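Local atomic coordinates of hexapeptide transferase family protein (Anaplasma phagocytophilum, PDB entry 3IXC), a protein that probably acts as a metal-dependent enzyme of the hexapeptide transferase and gamma-carbonic anhydrase-like group, built as a trimer of left-handed beta-helices. Residues V25-A30 / R47-V52; T64-D69 / T79-N84. All coordinates share one frame; numbering follows the deposited sequence. Where two conformers were deposited one is given.

Interaction 1 of 2, residues V25-A30 / R47-V52; sequences VLVPYA and RIIGDV
Ile-49 sets CG1 anti to its carbonyl carbon (chi1 -55°), and Val-27 holds CG1 anti to its backbone N and CG2 beside it; with these torsions Ile-49 CG1 comes within 3.7 Å of Val-27 CB. The CG2 branch of Ile-49 turns the other way and lies 4.0 Å from Tyr-29 CB. Val-27 and Ile-49 lie side by side on one face of a two-strand parallel ladder. Leu-26 and Ile-48 pair likewise on the other face, the CD2 methyl of Leu-26 resting 4.0 Å from Ile-48 CB. At the start of the ladder Arg-47 crosses Val-25 at about a right angle; a bend at chi2 (-68°) folds its chain back, so that NH1 stands 3.9 Å from Val-25 CA. Three backbone bonds of 2.8 to 2.9 Å tie the strands together: Ile-48 N to Val-25 O, Val-27 N to Ile-48 O, and Gly-50 N to Val-27 O. The first is nearly straight (172° at the hydrogen). The same carbonyls are approached by CA-H groups of the partner strand, the closest being Ile-49 CA at 3.3 Å from Val-27 O. Gly-50, with a positive phi, starts the corner at which the chain leaves this sheet for strand 52-54, and Tyr-29 CB packs against its CA. Within the chain, 26-27 is an outermost strand of the parallel sheet, and 47-49 continues the hydrogen bonding to strand 65-68 on its other edge. The Leu-26/Ile-48 face looks into the beta-helix, where Ile-48 meets Ile-42 of strand 41-42. The Val-27/Ile-49 face looks outward to a second subunit, whose Tyr-62 packs on Val-27 and whose Tyr-190 meets both Ile-49 and the Tyr-29 ring.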
ATOM      1  N   VAL A  25      -7.525   3.918 -17.790  1.00 16.61           N
ATOM      2  CA  VAL A  25      -6.259   4.254 -17.135  1.00 15.66           C
ATOM      3  C   VAL A  25      -6.008   5.762 -17.049  1.00 15.14           C
ATOM      4  O   VAL A  25      -5.548   6.262 -16.017  1.00 14.94           O
ATOM      5  CB  VAL A  25      -5.071   3.563 -17.848  1.00 15.48           C
ATOM      6  CG1 VAL A  25      -3.753   4.058 -17.312  1.00 15.79           C
ATOM      7  CG2 VAL A  25      -5.170   2.055 -17.700  1.00 15.78           C
ATOM      8  N   LEU A  26      -6.303   6.478 -18.135  1.00 14.23           N
ATOM      9  CA  LEU A  26      -6.075   7.921 -18.195  1.00 14.06           C
ATOM     10  C   LEU A  26      -7.379   8.652 -17.902  1.00 13.79           C
ATOM     11  O   LEU A  26      -8.370   8.483 -18.620  1.00 14.31           O
ATOM     12  CB  LEU A  26      -5.503   8.323 -19.567  1.00 14.20           C
ATOM     13  CG  LEU A  26      -4.241   7.608 -20.058  1.00 14.17           C
ATOM     14  CD1 LEU A  26      -3.847   8.132 -21.440  1.00 15.90           C
ATOM     15  CD2 LEU A  26      -3.082   7.749 -19.079  1.00 15.16           C
ATOM     16  N   VAL A  27      -7.374   9.445 -16.833  1.00 12.99           N
ATOM     17  CA  VAL A  27      -8.582  10.095 -16.325  1.00 12.52           C
ATOM     18  C   VAL A  27      -8.414  11.614 -16.398  1.00 11.97           C
ATOM     19  O   VAL A  27      -7.421  12.143 -15.905  1.00 12.15           O
ATOM     20  CB  VAL A  27      -8.852   9.689 -14.846  1.00 12.53           C
ATOM     21  CG1 VAL A  27     -10.167  10.297 -14.325  1.00 11.90           C
ATOM     22  CG2 VAL A  27      -8.863   8.171 -14.692  1.00 12.86           C
ATOM     23  N   PRO A  28      -9.384  12.318 -17.014  1.00 11.84           N
ATOM     24  CA  PRO A  28      -9.298  13.777 -17.023  1.00 11.55           C
ATOM     25  C   PRO A  28      -9.662  14.377 -15.676  1.00 11.24           C
ATOM     26  O   PRO A  28     -10.490  13.823 -14.947  1.00 11.94           O
ATOM     27  CB  PRO A  28     -10.349  14.189 -18.060  1.00 11.71           C
ATOM     28  CG  PRO A  28     -11.348  13.100 -18.036  1.00 12.56           C
ATOM     29  CD  PRO A  28     -10.593  11.829 -17.706  1.00 11.92           C
ATOM     30  N   TYR A  29      -9.054  15.510 -15.356  1.00 10.15           N
ATOM     31  CA  TYR A  29      -9.510  16.310 -14.233  1.00  9.80           C
ATOM     32  C   TYR A  29      -9.474  17.779 -14.620  1.00  9.93           C
ATOM     33  O   TYR A  29      -8.449  18.278 -15.079  1.00  9.59           O
ATOM     34  CB  TYR A  29      -8.670  16.074 -12.970  1.00  9.79           C
ATOM     35  CG  TYR A  29      -9.195  16.897 -11.817  1.00  9.02           C
ATOM     36  CD1 TYR A  29     -10.252  16.437 -11.035  1.00  9.38           C
ATOM     37  CD2 TYR A  29      -8.673  18.165 -11.547  1.00  9.53           C
ATOM     38  CE1 TYR A  29     -10.760  17.207  -9.993  1.00  8.52           C
ATOM     39  CE2 TYR A  29      -9.176  18.945 -10.515  1.00  9.42           C
ATOM     40  CZ  TYR A  29     -10.216  18.461  -9.741  1.00  9.71           C
ATOM     41  OH  TYR A  29     -10.706  19.236  -8.713  1.00 10.20           O
ATOM     42  N   ALA A  30     -10.607  18.453 -14.438  1.00 10.48           N
ATOM     43  CA  ALA A  30     -10.742  19.873 -14.772  1.00 10.83           C
ATOM     44  C   ALA A  30     -10.238  20.167 -16.184  1.00 10.74           C
ATOM     45  O   ALA A  30      -9.508  21.136 -16.419  1.00 11.07           O
ATOM     46  CB  ALA A  30     -10.022  20.736 -13.732  1.00 11.68           C
ATOM     47  N   ARG A  47      -3.733   4.046 -12.589  1.00  9.77           N
ATOM     48  CA  ARG A  47      -4.651   5.177 -12.750  1.00  9.41           C
ATOM     49  C   ARG A  47      -3.826   6.443 -12.757  1.00  9.49           C
ATOM     50  O   ARG A  47      -3.071   6.718 -11.820  1.00 10.05           O
ATOM     51  CB  ARG A  47      -5.729   5.192 -11.652  1.00  9.50           C
ATOM     52  CG  ARG A  47      -6.760   4.052 -11.762  1.00  9.51           C
ATOM     53  CD  ARG A  47      -7.655   4.192 -12.999  1.00 10.59           C
ATOM     54  NE  ARG A  47      -8.648   3.117 -13.127  1.00 11.34           N
ATOM     55  CZ  ARG A  47      -8.456   1.970 -13.777  1.00 12.50           C
ATOM     56  NH1 ARG A  47      -7.295   1.694 -14.360  1.00 13.07           N
ATOM     57  NH2 ARG A  47      -9.444   1.079 -13.837  1.00 14.62           N
ATOM     58  N   ILE A  48      -3.947   7.181 -13.856  1.00  9.24           N
ATOM     59  CA  ILE A  48      -3.185   8.403 -14.064  0.50  8.94           C
ATOM     60  C   ILE A  48      -4.198   9.507 -14.335  1.00  9.24           C
ATOM     61  O   ILE A  48      -4.921   9.470 -15.327  1.00  8.95           O
ATOM     62  CB  ILE A  48      -2.184   8.255 -15.228  0.50  9.11           C
ATOM     63  CG1 ILE A  48      -1.265   7.053 -14.999  0.50  8.73           C
ATOM     64  CG2 ILE A  48      -1.339   9.513 -15.387  0.50  9.03           C
ATOM     65  CD1 ILE A  48      -0.298   6.799 -16.130  0.50  7.43           C
ATOM     66  N   ILE A  49      -4.257  10.470 -13.419  1.00  8.54           N
ATOM     67  CA  ILE A  49      -5.340  11.452 -13.417  1.00  8.67           C
ATOM     68  C   ILE A  49      -4.834  12.867 -13.599  1.00  8.43           C
ATOM     69  O   ILE A  49      -3.925  13.309 -12.895  1.00  8.19           O
ATOM     70  CB  ILE A  49      -6.164  11.378 -12.083  1.00  8.68           C
ATOM     71  CG1 ILE A  49      -6.684   9.956 -11.811  1.00 10.14           C
ATOM     72  CG2 ILE A  49      -7.313  12.395 -12.093  1.00  9.10           C
ATOM     73  CD1 ILE A  49      -5.897   9.191 -10.761  1.00 10.41           C
ATOM     74  N   GLY A  50      -5.450  13.589 -14.535  1.00  8.15           N
ATOM     75  CA  GLY A  50      -5.204  15.020 -14.678  1.00  8.94           C
ATOM     76  C   GLY A  50      -3.851  15.426 -15.226  1.00  9.35           C
ATOM     77  O   GLY A  50      -3.403  14.933 -16.266  1.00  9.45           O
ATOM     78  N   ASP A  51      -3.209  16.355 -14.526  1.00  9.64           N
ATOM     79  CA  ASP A  51      -2.023  17.028 -15.040  1.00 10.35           C
ATOM     80  C   ASP A  51      -0.782  16.198 -14.757  1.00  9.94           C
ATOM     81  O   ASP A  51      -0.031  16.479 -13.827  1.00 10.25           O
ATOM     82  CB  ASP A  51      -1.907  18.420 -14.420  1.00 10.84           C
ATOM     83  CG  ASP A  51      -0.940  19.329 -15.162  1.00 13.36           C
ATOM     84  OD1 ASP A  51      -0.264  18.896 -16.122  1.00 14.20           O
ATOM     85  OD2 ASP A  51      -0.866  20.510 -14.766  1.00 17.19           O
ATOM     86  N   VAL A  52      -0.578  15.167 -15.566  1.00  9.33           N
ATOM     87  CA  VAL A  52       0.549  14.258 -15.373  1.00  9.14           C
ATOM     88  C   VAL A  52       1.235  14.060 -16.716  1.00  9.41           C
ATOM     89  O   VAL A  52       0.564  13.824 -17.722  1.00  9.71           O
ATOM     90  CB  VAL A  52       0.088  12.878 -14.846  1.00  8.98           C
ATOM     91  CG1 VAL A  52       1.278  11.939 -14.658  1.00  9.37           C
ATOM     92  CG2 VAL A  52      -0.688  13.017 -13.530  1.00  8.63           C
TER

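Interaction 2 of 2, residues T64-D69 / T79-N84; sequences TVLRGD and TNIQDN
Apolar contact comes from Ile-81, whose two branches serve different partners in 64-69. Its CD1 and Leu-66 CD2 meet tip to tip at 4.1 Å in the interior of the beta-helix, the Ile-81 chain extended with CG1 beside its own backbone N (chi1 -54°). Its CG2 comes 3.9 Å from Thr-64 CG2, the two side chains crossing at about a right angle.

Polar contact is made by the Thr-64 hydroxyl: OG1 lies 2.8 Å from Gln-82 O, at the turn after strand 80-81. Within 79-84, Gln-82 NE2 donates to Asn-80 OD1 at 3.0 Å.

Of the charged groups, Arg-67 and Asp-69 lie at the far end of 64-69, while Asp-83 sits in the turn beside Thr-64. Arg-67 NH2 binds Asp-69 OD2 at 2.9 Å, on the syn side of the carboxylate and in the guanidinium plane, and Arg-67 NH1 forms a salt bridge with Asp-83 of the second subunit. Asp-83 of this chain, held by its own His-106 (OD2 to ND1), receives Arg-67 of the third subunit. Asp-69 OD1 bonds to NE2 of His-88, which binds magnesium here with His-111, whereas His-106 is a magnesium ligand with no ion on this chain; both carboxylates are probably second-shell residues, consistent with a metal site shared between subunits, as in gamma-carbonic anhydrases.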
ATOM      1  N   THR A  64      -0.622   1.369  -9.392  1.00  8.75           N
ATOM      2  CA  THR A  64      -0.068   2.683  -9.103  0.50  8.93           C
ATOM      3  C   THR A  64      -1.097   3.772  -9.432  1.00  9.22           C
ATOM      4  O   THR A  64      -1.870   3.652 -10.392  1.00 10.49           O
ATOM      5  CB  THR A  64       1.310   2.870  -9.799  0.50  8.91           C
ATOM      6  OG1 THR A  64       2.264   2.024  -9.139  0.50  8.74           O
ATOM      7  CG2 THR A  64       1.798   4.316  -9.726  0.50  8.57           C
ATOM      8  N   VAL A  65      -1.117   4.807  -8.600  1.00  8.86           N
ATOM      9  CA  VAL A  65      -2.051   5.915  -8.765  1.00  8.38           C
ATOM     10  C   VAL A  65      -1.231   7.195  -8.824  1.00  9.09           C
ATOM     11  O   VAL A  65      -0.555   7.548  -7.854  1.00  9.70           O
ATOM     12  CB  VAL A  65      -3.061   5.993  -7.587  1.00  8.28           C
ATOM     13  CG1 VAL A  65      -4.011   7.185  -7.784  1.00  8.15           C
ATOM     14  CG2 VAL A  65      -3.856   4.692  -7.460  1.00  8.83           C
ATOM     15  N   LEU A  66      -1.261   7.871  -9.973  1.00  8.72           N
ATOM     16  CA  LEU A  66      -0.623   9.182 -10.099  1.00  8.69           C
ATOM     17  C   LEU A  66      -1.742  10.199 -10.223  1.00  8.71           C
ATOM     18  O   LEU A  66      -2.309  10.386 -11.303  1.00  8.43           O
ATOM     19  CB  LEU A  66       0.298   9.252 -11.328  1.00  9.20           C
ATOM     20  CG  LEU A  66       1.353   8.155 -11.514  1.00 11.90           C
ATOM     21  CD1 LEU A  66       2.242   8.501 -12.702  1.00 12.01           C
ATOM     22  CD2 LEU A  66       2.212   7.918 -10.304  1.00 13.50           C
ATOM     23  N   ARG A  67      -2.060  10.851  -9.107  1.00  8.00           N
ATOM     24  CA  ARG A  67      -3.251  11.706  -9.051  1.00  7.70           C
ATOM     25  C   ARG A  67      -2.870  13.179  -9.138  1.00  8.43           C
ATOM     26  O   ARG A  67      -2.538  13.824  -8.132  1.00  8.75           O
ATOM     27  CB  ARG A  67      -4.096  11.373  -7.812  1.00  7.51           C
ATOM     28  CG  ARG A  67      -5.432  12.141  -7.768  1.00  7.15           C
ATOM     29  CD  ARG A  67      -6.543  11.362  -7.057  1.00  7.40           C
ATOM     30  NE  ARG A  67      -6.280  11.055  -5.649  1.00  7.24           N
ATOM     31  CZ  ARG A  67      -6.493  11.898  -4.639  1.00  7.83           C
ATOM     32  NH1 ARG A  67      -6.256  11.511  -3.392  1.00  6.64           N
ATOM     33  NH2 ARG A  67      -6.947  13.129  -4.864  1.00  6.78           N
ATOM     34  N   GLY A  68      -2.897  13.703 -10.363  1.00  7.93           N
ATOM     35  CA  GLY A  68      -2.513  15.093 -10.614  1.00  8.91           C
ATOM     36  C   GLY A  68      -3.733  15.992 -10.729  1.00  9.59           C
ATOM     37  O   GLY A  68      -3.894  16.716 -11.721  1.00  9.62           O
ATOM     38  N   ASP A  69      -4.593  15.959  -9.713  1.00 10.30           N
ATOM     39  CA  ASP A  69      -5.796  16.785  -9.747  1.00 11.72           C
ATOM     40  C   ASP A  69      -5.518  18.217  -9.263  1.00 13.41           C
ATOM     41  O   ASP A  69      -5.771  19.182  -9.995  1.00 15.51           O
ATOM     42  CB  ASP A  69      -7.012  16.105  -9.070  1.00 11.06           C
ATOM     43  CG  ASP A  69      -6.679  15.436  -7.737  1.00 10.84           C
ATOM     44  OD1 ASP A  69      -5.644  15.757  -7.126  1.00 11.05           O
ATOM     45  OD2 ASP A  69      -7.487  14.589  -7.301  1.00  8.64           O
ATOM     46  N   THR A  79      12.128   6.326 -16.091  1.00  7.26           N
ATOM     47  CA  THR A  79      11.794   6.177 -14.677  1.00  7.51           C
ATOM     48  C   THR A  79      10.760   5.083 -14.457  1.00  7.56           C
ATOM     49  O   THR A  79       9.798   4.965 -15.226  1.00  7.70           O
ATOM     50  CB  THR A  79      11.337   7.536 -14.104  1.00  7.69           C
ATOM     51  OG1 THR A  79      12.496   8.371 -13.962  1.00  7.81           O
ATOM     52  CG2 THR A  79      10.632   7.402 -12.737  1.00  7.60           C
ATOM     53  N   ASN A  80      10.964   4.288 -13.408  1.00  7.40           N
ATOM     54  CA  ASN A  80       9.972   3.288 -13.008  1.00  7.81           C
ATOM     55  C   ASN A  80       9.305   3.686 -11.694  1.00  8.00           C
ATOM     56  O   ASN A  80       9.968   4.147 -10.752  1.00  8.44           O
ATOM     57  CB  ASN A  80      10.581   1.877 -12.941  1.00  8.09           C
ATOM     58  CG  ASN A  80      11.683   1.755 -11.898  1.00  8.01           C
ATOM     59  OD1 ASN A  80      11.420   1.446 -10.738  1.00  8.01           O
ATOM     60  ND2 ASN A  80      12.921   1.992 -12.312  1.00  7.43           N
ATOM     61  N   ILE A  81       7.981   3.571 -11.659  1.00  7.45           N
ATOM     62  CA  ILE A  81       7.226   3.787 -10.428  1.00  7.78           C
ATOM     63  C   ILE A  81       6.484   2.490 -10.153  1.00  8.11           C
ATOM     64  O   ILE A  81       5.507   2.156 -10.833  1.00  8.50           O
ATOM     65  CB  ILE A  81       6.267   4.983 -10.550  1.00  8.05           C
ATOM     66  CG1 ILE A  81       7.041   6.231 -10.998  1.00  8.69           C
ATOM     67  CG2 ILE A  81       5.550   5.214  -9.208  1.00  7.64           C
ATOM     68  CD1 ILE A  81       6.197   7.500 -11.135  1.00 10.31           C
ATOM     69  N   GLN A  82       6.968   1.759  -9.161  1.00  7.48           N
ATOM     70  CA  GLN A  82       6.574   0.362  -8.982  1.00  7.74           C
ATOM     71  C   GLN A  82       5.216   0.201  -8.288  1.00  7.47           C
ATOM     72  O   GLN A  82       4.580   1.189  -7.883  1.00  8.40           O
ATOM     73  CB  GLN A  82       7.684  -0.399  -8.260  1.00  7.21           C
ATOM     74  CG  GLN A  82       8.939  -0.531  -9.110  1.00  7.94           C
ATOM     75  CD  GLN A  82      10.097  -1.106  -8.338  1.00  8.32           C
ATOM     76  OE1 GLN A  82       9.905  -1.894  -7.402  1.00  9.67           O
ATOM     77  NE2 GLN A  82      11.321  -0.724  -8.721  1.00  6.61           N
ATOM     78  N   ASP A  83       4.791  -1.053  -8.190  1.00  7.76           N
ATOM     79  CA  ASP A  83       3.395  -1.430  -7.962  1.00  7.28           C
ATOM     80  C   ASP A  83       2.801  -0.841  -6.700  1.00  7.45           C
ATOM     81  O   ASP A  83       3.452  -0.813  -5.651  1.00  7.00           O
ATOM     82  CB  ASP A  83       3.266  -2.955  -7.921  1.00  7.15           C
ATOM     83  CG  ASP A  83       4.192  -3.633  -8.909  1.00  8.31           C
ATOM     84  OD1 ASP A  83       3.704  -4.157  -9.937  1.00  6.72           O
ATOM     85  OD2 ASP A  83       5.423  -3.611  -8.661  1.00  8.30           O
ATOM     86  N   ASN A  84       1.553  -0.387  -6.823  1.00  7.40           N
ATOM     87  CA  ASN A  84       0.770   0.127  -5.694  1.00  8.05           C
ATOM     88  C   ASN A  84       1.321   1.411  -5.064  1.00  8.52           C
ATOM     89  O   ASN A  84       0.893   1.791  -3.984  1.00  9.53           O
ATOM     90  CB  ASN A  84       0.549  -0.968  -4.626  1.00  8.44           C
ATOM     91  CG  ASN A  84      -0.491  -2.000  -5.056  1.00  9.54           C
ATOM     92  OD1 ASN A  84      -1.057  -1.909  -6.144  1.00 11.06           O
ATOM     93  ND2 ASN A  84      -0.762  -2.973  -4.189  1.00 11.50           N
TER

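Interactions 1 and 2 lie in series along the chain, the first closing before the second opens, with centres about 11 Å apart. They share the seven-stranded parallel sheet, in which 47-49 and 65-68 are neighbours: Arg-47 O to Leu-66 N and Ile-49 O to Gly-68 N, each 2.8 Å, are probable hydrogen bonds joining them, and Tyr-29 packs against Asp-69. Interaction 1 stacks successive coils at the N-terminal end of the beta-helix, whereas interaction 2 reaches from this sheet across the interior to strand 80-81 of another. The edge coil and the buried core thus both border the subunit interface, at which the histidine metal site probably lies.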